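Local coordinates for ribokinase (Cryptococcus neoformans var. grubii serotype A, PDB 6CW5), which probably phosphorylates D-ribose at O-5, using ATP and a divalent cation, most likely magnesium, to give D-ribose 5-phosphate and ADP, at residues Gly73-Trp78 / Glu99-Ala104. Residues are numbered along the deposited sequence; the frame is centred on the assembly and turned at random.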
loop_
_atom_site.group_PDB
_atom_site.type_symbol
_atom_site.label_atom_id
_atom_site.label_comp_id
_atom_site.label_asym_id
_atom_site.label_seq_id
_atom_site.Cartn_x
_atom_site.Cartn_y
_atom_site.Cartn_z
ATOM N N GLY A 73 -6.157 0.852 -18.558
ATOM C CA GLY A 73 -5.564 1.628 -19.624
ATOM C C GLY A 73 -6.610 2.082 -20.628
ATOM O O GLY A 73 -7.774 1.698 -20.536
ATOM N N ASP A 74 -6.162 2.904 -21.589
ATOM C CA ASP A 74 -7.027 3.326 -22.691
ATOM C C ASP A 74 -7.761 2.145 -23.311
ATOM O O ASP A 74 -8.922 2.268 -23.720
ATOM C CB ASP A 74 -6.202 4.023 -23.777
ATOM C CG ASP A 74 -6.024 5.502 -23.533
ATOM O OD1 ASP A 74 -6.433 5.993 -22.465
ATOM O OD2 ASP A 74 -5.476 6.181 -24.432
ATOM N N ASP A 75 -7.086 0.993 -23.412
ATOM C CA ASP A 75 -7.647 -0.148 -24.119
ATOM C C ASP A 75 -8.770 -0.825 -23.351
ATOM O O ASP A 75 -9.425 -1.717 -23.901
ATOM C CB ASP A 75 -6.545 -1.162 -24.450
ATOM C CG ASP A 75 -5.841 -1.730 -23.220
ATOM O OD1 ASP A 75 -6.024 -1.249 -22.070
ATOM O OD2 ASP A 75 -5.082 -2.706 -23.421
ATOM N N GLY A 76 -9.020 -0.414 -22.110
ATOM C CA GLY A 76 -10.070 -0.991 -21.304
ATOM C C GLY A 76 -11.290 -0.122 -21.160
ATOM O O GLY A 76 -12.197 -0.482 -20.386
ATOM N N ILE A 77 -11.373 1.000 -21.863
ATOM C CA ILE A 77 -12.514 1.894 -21.688
ATOM C C ILE A 77 -13.826 1.172 -21.978
ATOM O O ILE A 77 -14.839 1.432 -21.318
ATOM C CB ILE A 77 -12.323 3.153 -22.558
ATOM C CG1 ILE A 77 -11.244 4.041 -21.933
ATOM C CG2 ILE A 77 -13.626 3.923 -22.715
ATOM C CD1 ILE A 77 -10.661 5.072 -22.917
ATOM N N TRP A 78 -13.821 0.209 -22.908
ATOM C CA TRP A 78 -15.049 -0.531 -23.197
ATOM C C TRP A 78 -15.524 -1.337 -21.988
ATOM O O TRP A 78 -16.731 -1.563 -21.829
ATOM C CB TRP A 78 -14.847 -1.432 -24.425
ATOM C CG TRP A 78 -13.823 -2.533 -24.227
ATOM C CD1 TRP A 78 -12.480 -2.442 -24.411
ATOM C CD2 TRP A 78 -14.081 -3.882 -23.813
ATOM N NE1 TRP A 78 -11.880 -3.651 -24.138
ATOM C CE2 TRP A 78 -12.844 -4.552 -23.774
ATOM C CE3 TRP A 78 -15.239 -4.592 -23.486
ATOM C CZ2 TRP A 78 -12.730 -5.900 -23.411
ATOM C CZ3 TRP A 78 -15.122 -5.934 -23.135
ATOM C CH2 TRP A 78 -13.880 -6.567 -23.106
ATOM N N GLU A 99 -0.341 3.014 -20.208
ATOM C CA GLU A 99 -0.456 1.758 -19.472
ATOM C C GLU A 99 -1.520 0.911 -20.145
ATOM O O GLU A 99 -2.393 1.430 -20.835
ATOM C CB GLU A 99 -0.824 1.975 -18.001
ATOM C CG GLU A 99 -0.807 0.708 -17.160
ATOM C CD GLU A 99 0.479 -0.096 -17.288
ATOM O OE1 GLU A 99 1.391 0.100 -16.457
ATOM O OE2 GLU A 99 0.590 -0.932 -18.214
ATOM N N VAL A 100 -1.434 -0.406 -19.979
ATOM C CA VAL A 100 -2.459 -1.284 -20.527
ATOM C C VAL A 100 -3.326 -1.792 -19.386
ATOM O O VAL A 100 -2.877 -1.935 -18.240
ATOM C CB VAL A 100 -1.879 -2.462 -21.343
ATOM C CG1 VAL A 100 -1.187 -1.949 -22.615
ATOM C CG2 VAL A 100 -0.946 -3.324 -20.490
ATOM N N THR A 101 -4.588 -2.051 -19.707
ATOM C CA THR A 101 -5.463 -2.743 -18.776
ATOM C C THR A 101 -4.861 -4.098 -18.409
ATOM O O THR A 101 -4.246 -4.771 -19.247
ATOM C CB THR A 101 -6.841 -2.897 -19.435
ATOM O OG1 THR A 101 -7.322 -1.590 -19.799
ATOM C CG2 THR A 101 -7.853 -3.525 -18.479
ATOM N N GLY A 102 -5.029 -4.498 -17.145
ATOM C CA GLY A 102 -4.584 -5.811 -16.741
ATOM C C GLY A 102 -5.252 -6.896 -17.559
ATOM O O GLY A 102 -6.338 -6.724 -18.132
ATOM N N ARG A 103 -4.568 -8.034 -17.640
ATOM C CA ARG A 103 -5.000 -9.122 -18.505
ATOM C C ARG A 103 -5.016 -10.424 -17.729
ATOM O O ARG A 103 -4.169 -10.647 -16.852
ATOM C CB ARG A 103 -4.072 -9.247 -19.719
ATOM C CG ARG A 103 -4.086 -7.997 -20.598
ATOM C CD ARG A 103 -2.946 -8.013 -21.546
ATOM N NE ARG A 103 -3.045 -9.178 -22.412
ATOM C CZ ARG A 103 -2.069 -9.581 -23.204
ATOM N NH1 ARG A 103 -0.932 -8.894 -23.245
ATOM N NH2 ARG A 103 -2.234 -10.661 -23.956
ATOM N N ALA A 104 -6.004 -11.271 -18.021
ATOM C CA ALA A 104 -5.966 -12.663 -17.574
ATOM C C ALA A 104 -5.847 -13.526 -18.808
ATOM O O ALA A 104 -6.727 -13.495 -19.671
ATOM C CB ALA A 104 -7.205 -13.062 -16.771
HETATM O O HOH W 1 -3.832 4.222 -21.625
HETATM O O HOH W 2 -4.630 -4.942 -21.903
HETATM O O HOH W 3 -4.069 1.152 -23.232
#
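T101 and D75 meet through a single carboxylate oxygen, a compact example of how one aspartate oxygen can hold a threonine by its backbone N-H and its hydroxyl together. OD1 of D75 accepts T101 N at 2.9 Å, nearly straight (166°) and through its syn lone pair, while T101 OG1 donates to the same oxygen at 2.6 Å from above the carboxylate plane, 35° out of it. With CG between its backbone N and carbonyl carbon (chi1 61°), D75 turns its carboxylate towards T101. T101 in turn keeps OG1 beside its backbone N, and having given its proton to D75 the hydroxyl accepts G73 N at 3.0 Å. G73 brings its CA to 3.4 Å from E99 O in a CH-O contact. Two waters donate to that carbonyl, one accepting from D74 N and the other from D75 N, and a third water joins D75 OD2 to T101 O, 2.7 Å from each. CB of V100 lies 3.8 Å from D75 OD2. The contact thus ties the end of strand 66-73 and the 3-10 turn that leads into helix 77-85 to the residues leading into strand 102-109, linking the large sheet to the four-stranded lid sheet of the ribokinase fold, where T101 also touches I23, a predicted substrate-binding residue. Two donors on OD1 and a water on OD2 would probably stabilise the negative charge of D75 and limit the rotation of its carboxylate.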